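PDB 6ZTH: PlaB phospholipase from Legionella pneumophila, which probably hydrolyses phospholipids and binds NAD in its four-chain assembly. Local coordinates for residues D357-L362 with R416-P421; S231-H236 with V453-M458; D425-Y430 with G481-K486; V223-M228 with Y340-F345. One frame throughout, in Å; residues are numbered along the deposited sequence.

From the N terminus, 223-228 comes first and 231-236 soon after; when 340-345 meets 223-228, contact 4 closes its loop while that of contact 2 is still open. Contact 1 then opens at 357-362 and closes at 416-421, nested wholly inside the loop of contact 2. Residues 425-430 open contact 3 before 453-458 closes contact 2, and 481-486 closes contact 3, so contact 2 crosses both contact 4 and contact 3. Strand 451-463 joins them: it pairs with 231-238, 340-349 and 429-430 in one mixed sheet. Contact 1 belongs to a separate antiparallel sheet, packed on the mixed one through V417 against I457 and L360 against F345.

Contact 1: D357-L362 with R416-P421; sequences DYDLYL and RVKAYP. With NAD (nicotinamide-adenine-dinucleotide), chain K.
Y361 and R416 form a hydrogen-bonded pair in an antiparallel beta ladder, Y361 N reaching R416 O at 2.8 Å and R416 N reaching Y361 O at 2.8 Å. This is the tight part. Next to it L360 and V417 make a non-hydrogen-bonded pair; valine, branched at CB, suits a strand, and with CG2 anti to its backbone N this methyl sits 3.4 Å from Y358 CD2. K418 N then bonds to D359 O at 3.2 Å. Beyond, the ladder gives way: A419 has a positive phi of 64°, and Y420 N holds D357 O only weakly, at 3.1 Å. D357 and Y420 on this looser, partly exposed side meet R148 of the second subunit, by salt bridge and cation-pi contact, while OD1 of D359 is salt-bridged to R145 there. The R416 guanidinium turns to E370. Adenine of NAD reads the strand backbone: NAD N1A accepts from L360 N at 3.0 Å, and NAD N6A donates to L360 O at 2.7 Å.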
loop_
_atom_site.group_PDB
_atom_site.type_symbol
_atom_site.label_atom_id
_atom_site.label_comp_id
_atom_site.label_asym_id
_atom_site.label_seq_id
_atom_site.Cartn_x
_atom_site.Cartn_y
_atom_site.Cartn_z
ATOM N N ASP D 357 4.802 16.794 0.712
ATOM C CA ASP D 357 4.840 17.134 -0.703
ATOM C C ASP D 357 5.463 18.512 -0.866
ATOM O O ASP D 357 4.910 19.513 -0.397
ATOM C CB ASP D 357 3.439 17.104 -1.312
ATOM C CG ASP D 357 3.470 17.039 -2.824
ATOM O OD1 ASP D 357 3.773 15.957 -3.368
ATOM O OD2 ASP D 357 3.199 18.072 -3.471
ATOM N N TYR D 358 6.603 18.559 -1.540
ATOM C CA TYR D 358 7.391 19.769 -1.696
ATOM C C TYR D 358 8.550 19.396 -2.606
ATOM O O TYR D 358 8.757 18.222 -2.928
ATOM C CB TYR D 358 7.916 20.302 -0.371
ATOM C CG TYR D 358 8.850 19.334 0.312
ATOM C CD1 TYR D 358 8.369 18.149 0.852
ATOM C CD2 TYR D 358 10.209 19.593 0.405
ATOM C CE1 TYR D 358 9.211 17.257 1.475
ATOM C CE2 TYR D 358 11.061 18.703 1.030
ATOM C CZ TYR D 358 10.555 17.535 1.559
ATOM O OH TYR D 358 11.393 16.641 2.185
ATOM N N ASP D 359 9.307 20.401 -3.008
ATOM C CA ASP D 359 10.576 20.180 -3.676
ATOM C C ASP D 359 11.604 21.111 -3.067
ATOM O O ASP D 359 11.284 22.219 -2.633
ATOM C CB ASP D 359 10.480 20.419 -5.167
ATOM C CG ASP D 359 9.123 20.051 -5.723
ATOM O OD1 ASP D 359 8.727 18.869 -5.638
ATOM O OD2 ASP D 359 8.434 20.956 -6.229
ATOM N N LEU D 360 12.846 20.655 -3.072
ATOM C CA LEU D 360 13.931 21.312 -2.363
ATOM C C LEU D 360 15.084 21.535 -3.323
ATOM O O LEU D 360 15.553 20.587 -3.959
ATOM C CB LEU D 360 14.366 20.458 -1.175
ATOM C CG LEU D 360 15.405 21.070 -0.247
ATOM C CD1 LEU D 360 15.017 20.811 1.195
ATOM C CD2 LEU D 360 16.771 20.495 -0.571
ATOM N N TYR D 361 15.528 22.785 -3.433
ATOM C CA TYR D 361 16.636 23.147 -4.305
ATOM C C TYR D 361 17.747 23.770 -3.479
ATOM O O TYR D 361 17.539 24.798 -2.825
ATOM C CB TYR D 361 16.199 24.128 -5.395
ATOM C CG TYR D 361 15.200 23.570 -6.367
ATOM C CD1 TYR D 361 13.853 23.550 -6.055
ATOM C CD2 TYR D 361 15.595 23.071 -7.601
ATOM C CE1 TYR D 361 12.929 23.045 -6.931
ATOM C CE2 TYR D 361 14.672 22.564 -8.489
ATOM C CZ TYR D 361 13.341 22.556 -8.147
ATOM O OH TYR D 361 12.406 22.054 -9.019
ATOM N N LEU D 362 18.921 23.148 -3.506
ATOM C CA LEU D 362 20.136 23.838 -3.104
ATOM C C LEU D 362 20.495 24.847 -4.184
ATOM O O LEU D 362 20.464 24.530 -5.378
ATOM C CB LEU D 362 21.275 22.847 -2.904
ATOM C CG LEU D 362 21.288 22.063 -1.593
ATOM C CD1 LEU D 362 20.181 21.029 -1.566
ATOM C CD2 LEU D 362 22.645 21.402 -1.414
ATOM N N ARG D 416 15.875 26.493 -1.275
ATOM C CA ARG D 416 14.591 26.907 -1.832
ATOM C C ARG D 416 13.628 25.732 -1.732
ATOM O O ARG D 416 13.831 24.707 -2.389
ATOM C CB ARG D 416 14.739 27.374 -3.282
ATOM C CG ARG D 416 13.409 27.646 -3.964
ATOM C CD ARG D 416 13.573 28.294 -5.337
ATOM N NE ARG D 416 14.667 29.259 -5.385
ATOM C CZ ARG D 416 15.726 29.169 -6.190
ATOM N NH1 ARG D 416 15.855 28.151 -7.034
ATOM N NH2 ARG D 416 16.661 30.106 -6.148
ATOM N N VAL D 417 12.588 25.877 -0.911
ATOM C CA VAL D 417 11.530 24.882 -0.780
ATOM C C VAL D 417 10.231 25.499 -1.276
ATOM O O VAL D 417 9.954 26.675 -1.014
ATOM C CB VAL D 417 11.386 24.387 0.676
ATOM C CG1 VAL D 417 10.482 25.306 1.476
ATOM C CG2 VAL D 417 10.844 22.968 0.703
ATOM N N LYS D 418 9.437 24.708 -1.996
ATOM C CA LYS D 418 8.207 25.196 -2.611
ATOM C C LYS D 418 6.959 24.827 -1.816
ATOM O O LYS D 418 6.085 25.675 -1.622
ATOM C CB LYS D 418 8.098 24.665 -4.047
ATOM C CG LYS D 418 8.952 25.451 -5.037
ATOM C CD LYS D 418 8.754 25.007 -6.477
ATOM C CE LYS D 418 9.945 24.250 -6.980
ATOM N NZ LYS D 418 9.666 22.835 -6.756
ATOM N N ALA D 419 6.857 23.579 -1.356
ATOM C CA ALA D 419 5.743 23.139 -0.521
ATOM C C ALA D 419 4.421 23.201 -1.277
ATOM O O ALA D 419 4.202 24.111 -2.081
ATOM C CB ALA D 419 5.657 23.988 0.750
ATOM N N TYR D 420 3.528 22.248 -1.021
ATOM C CA TYR D 420 2.287 22.150 -1.770
ATOM C C TYR D 420 1.096 21.959 -0.846
ATOM O O TYR D 420 1.231 21.396 0.244
ATOM C CB TYR D 420 2.358 20.987 -2.771
ATOM C CG TYR D 420 3.424 21.225 -3.804
ATOM C CD1 TYR D 420 3.143 21.926 -4.967
ATOM C CD2 TYR D 420 4.723 20.790 -3.599
ATOM C CE1 TYR D 420 4.122 22.164 -5.908
ATOM C CE2 TYR D 420 5.709 21.023 -4.532
ATOM C CZ TYR D 420 5.406 21.717 -5.680
ATOM O OH TYR D 420 6.386 21.951 -6.617
ATOM N N PRO D 421 -0.089 22.436 -1.258
ATOM C CA PRO D 421 -0.320 23.160 -2.518
ATOM C C PRO D 421 0.295 24.560 -2.526
ATOM O O PRO D 421 0.377 25.210 -1.486
ATOM C CB PRO D 421 -1.845 23.236 -2.604
ATOM C CG PRO D 421 -2.297 23.154 -1.197
ATOM C CD PRO D 421 -1.345 22.215 -0.520
HETATM P PA NAD K . 14.736 9.056 -5.835
HETATM O O1A NAD K . 15.463 7.978 -5.087
HETATM O O2A NAD K . 15.740 9.970 -6.505
HETATM O O5B NAD K . 13.818 9.914 -4.786
HETATM C C5B NAD K . 12.841 9.221 -4.025
HETATM C C4B NAD K . 11.735 10.255 -3.544
HETATM O O4B NAD K . 12.462 11.478 -2.904
HETATM C C3B NAD K . 11.074 10.696 -4.529
HETATM O O3B NAD K . 9.663 10.840 -4.153
HETATM C C2B NAD K . 11.709 12.192 -4.890
HETATM O O2B NAD K . 10.727 13.015 -5.593
HETATM C C1B NAD K . 11.980 12.685 -3.732
HETATM N N9A NAD K . 13.016 13.777 -3.820
HETATM C C8A NAD K . 14.255 13.514 -4.246
HETATM N N7A NAD K . 14.946 14.671 -4.227
HETATM C C5A NAD K . 14.125 15.641 -3.780
HETATM C C6A NAD K . 14.304 17.001 -3.556
HETATM N N6A NAD K . 15.484 17.871 -3.740
HETATM N N1A NAD K . 13.296 17.726 -3.099
HETATM C C2A NAD K . 12.093 17.147 -2.848
HETATM N N3A NAD K . 11.910 15.817 -3.064
HETATM C C4A NAD K . 12.934 15.082 -3.530
HETATM O O3 NAD K . 13.757 8.366 -6.987
HETATM P PN NAD K . 12.779 9.222 -7.993
HETATM O O1N NAD K . 13.249 10.655 -8.047
HETATM O O2N NAD K . 11.350 9.182 -7.475
HETATM O O5D NAD K . 12.834 8.550 -9.513
HETATM C C5D NAD K . 12.221 7.292 -9.725
HETATM C C4D NAD K . 13.182 6.359 -10.443
HETATM O O4D NAD K . 13.754 6.983 -11.437
HETATM C C3D NAD K . 14.389 5.869 -9.418
HETATM O O3D NAD K . 14.831 4.499 -9.802
HETATM C C2D NAD K . 15.317 6.675 -9.584
HETATM O O2D NAD K . 16.651 6.057 -9.223
HETATM C C1D NAD K . 15.237 6.969 -11.148
HETATM N N1N NAD K . 15.788 8.144 -11.473
HETATM C C2N NAD K . 15.043 9.280 -11.454
HETATM C C3N NAD K . 15.624 10.505 -11.809
HETATM C C7N NAD K . 14.768 11.812 -11.790
HETATM O O7N NAD K . 14.888 12.605 -12.653
HETATM N N7N NAD K . 13.809 12.057 -10.698
HETATM C C4N NAD K . 16.943 10.555 -12.168
HETATM C C5N NAD K . 17.687 9.416 -12.185
HETATM C C6N NAD K . 17.102 8.192 -11.834
#

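Contact 2: S231-H236 with V453-M458; sequences SLLKLH and VMVEIM
L235 and I457 lie side by side and point the same way, their CD1 methyls 3.5 Å apart, as paired residues of two parallel strands do. L233 and V455 repeat the theme on the same face, with L233 CB 4.1 Å from V455 CG2; leucine against valine and isoleucine makes this part of the buried face apolar. The other face is mixed. L232 and M454, a selenomethionine, cross at about a right angle, L232 CD2 resting 3.9 Å from M454 CB. K234 and E456 run alongside one another: the glutamate is extended, its CG anti to the backbone N (chi1 177°), whereas the lysine bends at chi2 and chi4, bringing NZ to 3.4 Å from E456 OE1 in a salt bridge. OE2 of the same carboxylate is claimed by R346, so this buried acid answers two basic groups. In the last of these pairs, selenomethionine M458 bends at chi3 and sets CE at the edge of the H236 imidazole, 3.3 Å from ND1. S231, L233 and L235 carry the backbone bonds from their side, as in E456 N to L233 O at 2.7 Å and L235 N to E456 O at 3.0 Å. Strand 245-252 flanks 231-238 and strand 340-349 flanks 451-463, while W174 of helix 171-179 packs on L232, M454 and E456.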
loop_
_atom_site.group_PDB
_atom_site.type_symbol
_atom_site.label_atom_id
_atom_site.label_comp_id
_atom_site.label_asym_id
_atom_site.label_seq_id
_atom_site.Cartn_x
_atom_site.Cartn_y
_atom_site.Cartn_z
ATOM N N SER D 231 25.252 20.153 13.777
ATOM C CA SER D 231 24.422 21.294 14.114
ATOM C C SER D 231 22.983 21.029 13.702
ATOM O O SER D 231 22.714 20.355 12.703
ATOM C CB SER D 231 24.923 22.568 13.426
ATOM O OG SER D 231 26.180 22.959 13.945
ATOM N N LEU D 232 22.058 21.550 14.500
ATOM C CA LEU D 232 20.647 21.613 14.145
ATOM C C LEU D 232 20.378 23.004 13.591
ATOM O O LEU D 232 20.787 24.004 14.191
ATOM C CB LEU D 232 19.766 21.322 15.358
ATOM C CG LEU D 232 18.244 21.463 15.274
ATOM C CD1 LEU D 232 17.800 22.919 15.236
ATOM C CD2 LEU D 232 17.672 20.709 14.077
ATOM N N LEU D 233 19.684 23.067 12.460
ATOM C CA LEU D 233 19.418 24.324 11.771
ATOM C C LEU D 233 17.917 24.503 11.608
ATOM O O LEU D 233 17.249 23.650 11.015
ATOM C CB LEU D 233 20.114 24.353 10.409
ATOM C CG LEU D 233 20.236 25.745 9.795
ATOM C CD1 LEU D 233 21.505 25.845 8.973
ATOM C CD2 LEU D 233 19.020 26.074 8.947
ATOM N N LYS D 234 17.396 25.617 12.120
ATOM C CA LYS D 234 15.976 25.939 12.053
ATOM C C LYS D 234 15.765 27.139 11.141
ATOM O O LYS D 234 16.416 28.175 11.315
ATOM C CB LYS D 234 15.417 26.251 13.445
ATOM C CG LYS D 234 15.247 25.047 14.357
ATOM C CD LYS D 234 15.561 25.416 15.806
ATOM C CE LYS D 234 15.163 24.327 16.805
ATOM N NZ LYS D 234 13.829 23.720 16.538
ATOM N N LEU D 235 14.852 27.003 10.181
ATOM C CA LEU D 235 14.452 28.100 9.299
ATOM C C LEU D 235 12.948 28.306 9.470
ATOM O O LEU D 235 12.144 27.515 8.964
ATOM C CB LEU D 235 14.809 27.803 7.844
ATOM C CG LEU D 235 16.268 27.451 7.554
ATOM C CD1 LEU D 235 16.480 27.125 6.083
ATOM C CD2 LEU D 235 17.178 28.593 7.983
ATOM N N HIS D 236 12.568 29.365 10.182
ATOM C CA HIS D 236 11.169 29.677 10.446
ATOM C C HIS D 236 10.699 30.738 9.458
ATOM O O HIS D 236 11.238 31.851 9.433
ATOM C CB HIS D 236 10.974 30.168 11.881
ATOM C CG HIS D 236 11.396 29.182 12.926
ATOM N ND1 HIS D 236 10.497 28.561 13.770
ATOM C CD2 HIS D 236 12.619 28.720 13.276
ATOM C CE1 HIS D 236 11.149 27.754 14.587
ATOM N NE2 HIS D 236 12.438 27.831 14.308
ATOM N N VAL D 453 24.445 17.700 8.911
ATOM C CA VAL D 453 23.725 18.886 9.355
ATOM C C VAL D 453 22.235 18.580 9.327
ATOM O O VAL D 453 21.734 17.955 8.385
ATOM C CB VAL D 453 24.050 20.122 8.488
ATOM C CG1 VAL D 453 23.426 20.005 7.103
ATOM C CG2 VAL D 453 23.583 21.394 9.189
HETATM N N MSE D 454 21.533 19.012 10.366
HETATM C CA MSE D 454 20.095 18.801 10.463
HETATM C C MSE D 454 19.382 20.114 10.194
HETATM O O MSE D 454 19.656 21.125 10.842
HETATM C CB MSE D 454 19.721 18.262 11.835
HETATM C CG MSE D 454 20.691 17.233 12.365
HETATM SE SE MSE D 454 20.282 16.762 14.199
HETATM C CE MSE D 454 20.484 14.834 14.028
ATOM N N VAL D 455 18.466 20.098 9.232
ATOM C CA VAL D 455 17.777 21.300 8.783
ATOM C C VAL D 455 16.283 21.061 8.939
ATOM O O VAL D 455 15.710 20.196 8.265
ATOM C CB VAL D 455 18.132 21.658 7.333
ATOM C CG1 VAL D 455 17.382 22.906 6.897
ATOM C CG2 VAL D 455 19.637 21.853 7.188
ATOM N N GLU D 456 15.655 21.821 9.833
ATOM C CA GLU D 456 14.214 21.778 10.046
ATOM C C GLU D 456 13.596 23.013 9.404
ATOM O O GLU D 456 13.979 24.143 9.727
ATOM C CB GLU D 456 13.885 21.716 11.537
ATOM C CG GLU D 456 12.396 21.740 11.855
ATOM C CD GLU D 456 12.100 21.317 13.282
ATOM O OE1 GLU D 456 11.899 22.201 14.141
ATOM O OE2 GLU D 456 12.072 20.098 13.548
ATOM N N ILE D 457 12.648 22.797 8.497
ATOM C CA ILE D 457 12.053 23.862 7.697
ATOM C C ILE D 457 10.600 24.021 8.122
ATOM O O ILE D 457 9.791 23.103 7.933
ATOM C CB ILE D 457 12.156 23.562 6.188
ATOM C CG1 ILE D 457 13.595 23.205 5.793
ATOM C CG2 ILE D 457 11.616 24.740 5.375
ATOM C CD1 ILE D 457 14.423 24.362 5.267
HETATM N N MSE D 458 10.269 25.176 8.694
HETATM C CA MSE D 458 8.883 25.481 9.042
HETATM C C MSE D 458 8.276 26.472 8.047
HETATM O O MSE D 458 8.730 27.613 7.944
HETATM C CB MSE D 458 8.777 26.055 10.459
HETATM C CG MSE D 458 7.350 26.444 10.843
HETATM SE SE MSE D 458 7.002 26.566 12.761
HETATM C CE MSE D 458 7.260 28.481 13.006
#

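Contact 3: D425-Y430 with G481-K486; sequences DQALAY and GKPTGK
D425, though poorly ordered, begins the contact through its backbone, its O lying 3.2 Å from P483 CG, and Q426 O follows at 3.7 Å from the same ring carbon; the rigid proline ring thus sets its CG beside two successive carbonyl oxygens. At A427 the approach becomes purely apolar and tight, A427 CB meeting P483 CB at 3.5 Å, a closeness that a side chain of one methyl allows. L428 comes next, at the middle of a classic gamma turn (phi 71°, psi -51°) whose closing bond, A429 N to A427 O, is weak. L428 CG stands anti to its own carbonyl carbon (chi1 -68°), and the CD2 methyl of L428 reaches 4.2 Å from P483 CB and 3.9 Å from G481 O. No hydrogen bond joins the two segments. Each is tied instead to the region at and just beyond the end of strand 451-463: L428 and Y430 by backbone bonds to D464 and R462, T484 to D464 and T466, K486 to R465. L428 and A429 also pack on D64 and D71 of the third subunit, the latter in helix 69-83.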
loop_
_atom_site.group_PDB
_atom_site.type_symbol
_atom_site.label_atom_id
_atom_site.label_comp_id
_atom_site.label_asym_id
_atom_site.label_seq_id
_atom_site.Cartn_x
_atom_site.Cartn_y
_atom_site.Cartn_z
ATOM N N ASP D 425 -4.514 29.831 -8.442
ATOM C CA ASP D 425 -5.937 30.138 -8.442
ATOM C C ASP D 425 -6.745 29.122 -7.646
ATOM O O ASP D 425 -7.932 29.356 -7.398
ATOM C CB ASP D 425 -6.456 30.209 -9.879
ATOM C CG ASP D 425 -5.732 31.253 -10.708
ATOM O OD1 ASP D 425 -4.836 31.930 -10.162
ATOM O OD2 ASP D 425 -6.057 31.395 -11.906
ATOM N N GLN D 426 -6.135 28.003 -7.250
ATOM C CA GLN D 426 -6.758 27.054 -6.334
ATOM C C GLN D 426 -6.831 27.680 -4.946
ATOM O O GLN D 426 -7.921 27.979 -4.446
ATOM C CB GLN D 426 -5.969 25.745 -6.309
ATOM C CG GLN D 426 -6.650 24.611 -5.558
ATOM C CD GLN D 426 -6.164 24.487 -4.128
ATOM O OE1 GLN D 426 -6.937 24.641 -3.182
ATOM N NE2 GLN D 426 -4.876 24.207 -3.962
ATOM N N ALA D 427 -5.675 27.876 -4.324
ATOM C CA ALA D 427 -5.540 28.685 -3.099
ATOM C C ALA D 427 -6.322 28.006 -1.970
ATOM O O ALA D 427 -6.246 26.778 -1.830
ATOM C CB ALA D 427 -5.965 30.111 -3.411
ATOM N N LEU D 428 -7.036 28.775 -1.143
ATOM C CA LEU D 428 -7.808 28.272 -0.009
ATOM C C LEU D 428 -6.906 27.781 1.121
ATOM O O LEU D 428 -7.090 28.184 2.274
ATOM C CB LEU D 428 -8.764 27.161 -0.451
ATOM C CG LEU D 428 -9.922 27.589 -1.357
ATOM C CD1 LEU D 428 -11.042 26.556 -1.306
ATOM C CD2 LEU D 428 -10.468 28.965 -1.001
ATOM N N ALA D 429 -5.935 26.922 0.822
ATOM C CA ALA D 429 -4.988 26.459 1.835
ATOM C C ALA D 429 -3.713 26.039 1.123
ATOM O O ALA D 429 -3.695 24.994 0.472
ATOM C CB ALA D 429 -5.569 25.305 2.649
ATOM N N TYR D 430 -2.656 26.837 1.258
ATOM C CA TYR D 430 -1.478 26.699 0.411
ATOM C C TYR D 430 -0.248 27.175 1.177
ATOM O O TYR D 430 -0.322 27.507 2.364
ATOM C CB TYR D 430 -1.677 27.489 -0.889
ATOM C CG TYR D 430 -2.212 28.883 -0.651
ATOM C CD1 TYR D 430 -3.569 29.105 -0.457
ATOM C CD2 TYR D 430 -1.358 29.976 -0.606
ATOM C CE1 TYR D 430 -4.063 30.375 -0.235
ATOM C CE2 TYR D 430 -1.842 31.250 -0.383
ATOM C CZ TYR D 430 -3.195 31.445 -0.198
ATOM O OH TYR D 430 -3.681 32.712 0.024
ATOM N N GLY D 481 -16.354 28.525 -4.017
ATOM C CA GLY D 481 -15.030 28.249 -3.499
ATOM C C GLY D 481 -13.982 29.140 -4.131
ATOM O O GLY D 481 -12.792 28.810 -4.131
ATOM N N LYS D 482 -14.416 30.271 -4.672
ATOM C CA LYS D 482 -13.507 31.195 -5.344
ATOM C C LYS D 482 -12.596 31.860 -4.322
ATOM O O LYS D 482 -13.093 32.548 -3.420
ATOM C CB LYS D 482 -14.300 32.248 -6.112
ATOM N N PRO D 483 -11.277 31.701 -4.421
ATOM C CA PRO D 483 -10.399 32.257 -3.385
ATOM C C PRO D 483 -10.459 33.776 -3.344
ATOM O O PRO D 483 -10.521 34.447 -4.377
ATOM C CB PRO D 483 -9.005 31.760 -3.786
ATOM C CG PRO D 483 -9.107 31.429 -5.235
ATOM C CD PRO D 483 -10.523 30.999 -5.477
ATOM N N THR D 484 -10.434 34.314 -2.124
ATOM C CA THR D 484 -10.378 35.755 -1.939
ATOM C C THR D 484 -9.040 36.340 -2.372
ATOM O O THR D 484 -8.967 37.537 -2.668
ATOM C CB THR D 484 -10.624 36.110 -0.471
ATOM O OG1 THR D 484 -11.631 35.248 0.072
ATOM C CG2 THR D 484 -11.061 37.560 -0.331
ATOM N N GLY D 485 -7.989 35.527 -2.418
ATOM C CA GLY D 485 -6.654 36.033 -2.621
ATOM C C GLY D 485 -6.046 36.702 -1.408
ATOM O O GLY D 485 -4.922 37.213 -1.503
ATOM N N LYS D 486 -6.746 36.718 -0.276
ATOM C CA LYS D 486 -6.251 37.327 0.949
ATOM C C LYS D 486 -6.324 36.308 2.079
ATOM O O LYS D 486 -7.243 35.484 2.140
ATOM C CB LYS D 486 -7.045 38.591 1.306
ATOM C CG LYS D 486 -6.680 39.825 0.470
ATOM C CD LYS D 486 -5.179 40.109 0.481
ATOM C CE LYS D 486 -4.830 41.355 -0.317
ATOM N NZ LYS D 486 -3.506 41.213 -0.983
#

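Contact 4: V223-M228 with Y340-F345; sequences VAATNM and YSMIIF
Apolar contact between A224 and M342, a selenomethionine, joins a short, weakly bonded helical turn at 223-226 to the start of strand 340-349. The methyl of A224 points toward the strand and meets M342 CB at 3.7 Å. One residue on, A225 CB touches the far end of the same side chain, 4.0 Å from M342 CE. The long chain spans both alanines because it leaves with CG anti to the backbone N (chi1 -172°) and then bends at chi2 and chi3. Methionine suits the place by its flexibility, and alanine by its small size, which lets the turn come close to the strand. Backbone contacts add little: A224 CB lies 4.2 Å from Y340 O and 4.3 Å from S341 C. Hydrogen bonding across the two segments is absent, and several polar groups find partners elsewhere. S341 OG bonds to H448 O. A224 O accepts from T452 OG1, and M342 pairs through its backbone with E451, so strand 451-463 is tied to both segments. Helical turn and strand therefore meet through van der Waals packing alone, which has no preferred direction, while directional bonds run from each of them to strand 451-463.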
loop_
_atom_site.group_PDB
_atom_site.type_symbol
_atom_site.label_atom_id
_atom_site.label_comp_id
_atom_site.label_asym_id
_atom_site.label_seq_id
_atom_site.Cartn_x
_atom_site.Cartn_y
_atom_site.Cartn_z
ATOM N N VAL D 223 31.002 8.406 6.547
ATOM C CA VAL D 223 31.786 9.146 7.531
ATOM C C VAL D 223 30.979 10.304 8.099
ATOM O O VAL D 223 31.143 10.671 9.269
ATOM C CB VAL D 223 33.107 9.640 6.910
ATOM C CG1 VAL D 223 34.005 10.238 7.988
ATOM C CG2 VAL D 223 33.818 8.509 6.186
ATOM N N ALA D 224 30.098 10.898 7.291
ATOM C CA ALA D 224 29.277 12.002 7.772
ATOM C C ALA D 224 28.295 11.564 8.848
ATOM O O ALA D 224 27.878 12.394 9.663
ATOM C CB ALA D 224 28.516 12.636 6.607
ATOM N N ALA D 225 27.922 10.285 8.875
ATOM C CA ALA D 225 26.912 9.799 9.803
ATOM C C ALA D 225 27.477 9.398 11.158
ATOM O O ALA D 225 26.707 9.271 12.117
ATOM C CB ALA D 225 26.179 8.598 9.193
ATOM N N THR D 226 28.792 9.201 11.261
ATOM C CA THR D 226 29.382 8.716 12.502
ATOM C C THR D 226 29.551 9.820 13.536
ATOM O O THR D 226 29.545 9.546 14.741
ATOM C CB THR D 226 30.752 8.091 12.220
ATOM O OG1 THR D 226 31.148 7.272 13.325
ATOM C CG2 THR D 226 31.799 9.181 12.004
ATOM N N ASN D 227 29.690 11.061 13.085
ATOM C CA ASN D 227 30.238 12.128 13.906
ATOM C C ASN D 227 29.163 12.804 14.742
ATOM O O ASN D 227 28.019 12.953 14.304
ATOM C CB ASN D 227 30.939 13.143 13.000
ATOM C CG ASN D 227 31.621 14.238 13.774
ATOM O OD1 ASN D 227 32.483 13.982 14.615
ATOM N ND2 ASN D 227 31.246 15.476 13.486
HETATM N N MSE D 228 29.543 13.208 15.950
HETATM C CA MSE D 228 28.602 13.832 16.868
HETATM C C MSE D 228 28.822 15.335 17.002
HETATM O O MSE D 228 28.139 15.994 17.785
HETATM C CB MSE D 228 28.698 13.180 18.252
HETATM C CG MSE D 228 28.287 11.718 18.284
HETATM SE SE MSE D 228 26.416 11.423 17.803
HETATM C CE MSE D 228 25.583 11.923 19.489
ATOM N N TYR D 340 32.857 14.543 2.564
ATOM C CA TYR D 340 31.451 14.728 2.247
ATOM C C TYR D 340 30.699 15.256 3.459
ATOM O O TYR D 340 31.170 15.180 4.596
ATOM C CB TYR D 340 30.816 13.412 1.773
ATOM C CG TYR D 340 31.545 12.767 0.616
ATOM C CD1 TYR D 340 32.715 12.046 0.819
ATOM C CD2 TYR D 340 31.065 12.881 -0.680
ATOM C CE1 TYR D 340 33.383 11.457 -0.238
ATOM C CE2 TYR D 340 31.725 12.297 -1.742
ATOM C CZ TYR D 340 32.885 11.585 -1.516
ATOM O OH TYR D 340 33.547 11.001 -2.572
ATOM N N SER D 341 29.510 15.794 3.193
ATOM C CA SER D 341 28.629 16.319 4.223
ATOM C C SER D 341 27.223 15.779 4.007
ATOM O O SER D 341 26.801 15.533 2.873
ATOM C CB SER D 341 28.602 17.852 4.216
ATOM O OG SER D 341 29.908 18.385 4.330
HETATM N N MSE D 342 26.504 15.601 5.110
HETATM C CA MSE D 342 25.141 15.088 5.071
HETATM C C MSE D 342 24.145 16.141 5.548
HETATM O O MSE D 342 24.298 16.702 6.632
HETATM C CB MSE D 342 25.031 13.833 5.941
HETATM C CG MSE D 342 23.704 13.108 5.829
HETATM SE SE MSE D 342 23.852 11.476 4.785
HETATM C CE MSE D 342 24.054 10.189 6.231
ATOM N N ILE D 343 23.127 16.414 4.736
ATOM C CA ILE D 343 22.031 17.297 5.117
ATOM C C ILE D 343 20.795 16.439 5.341
ATOM O O ILE D 343 20.424 15.635 4.478
ATOM C CB ILE D 343 21.762 18.373 4.052
ATOM C CG1 ILE D 343 23.064 19.048 3.625
ATOM C CG2 ILE D 343 20.788 19.409 4.593
ATOM C CD1 ILE D 343 22.861 20.245 2.712
ATOM N N ILE D 344 20.158 16.614 6.495
ATOM C CA ILE D 344 18.954 15.881 6.865
ATOM C C ILE D 344 17.828 16.897 6.984
ATOM O O ILE D 344 17.780 17.670 7.950
ATOM C CB ILE D 344 19.141 15.091 8.168
ATOM C CG1 ILE D 344 20.111 13.930 7.930
ATOM C CG2 ILE D 344 17.803 14.594 8.685
ATOM C CD1 ILE D 344 20.492 13.159 9.179
ATOM N N PHE D 345 16.923 16.897 6.007
ATOM C CA PHE D 345 15.864 17.893 5.930
ATOM C C PHE D 345 14.592 17.380 6.591
ATOM O O PHE D 345 14.091 16.306 6.242
ATOM C CB PHE D 345 15.573 18.256 4.470
ATOM C CG PHE D 345 16.509 19.276 3.897
ATOM C CD1 PHE D 345 16.540 20.568 4.395
ATOM C CD2 PHE D 345 17.358 18.945 2.857
ATOM C CE1 PHE D 345 17.405 21.508 3.869
ATOM C CE2 PHE D 345 18.223 19.880 2.327
ATOM C CZ PHE D 345 18.246 21.164 2.832
#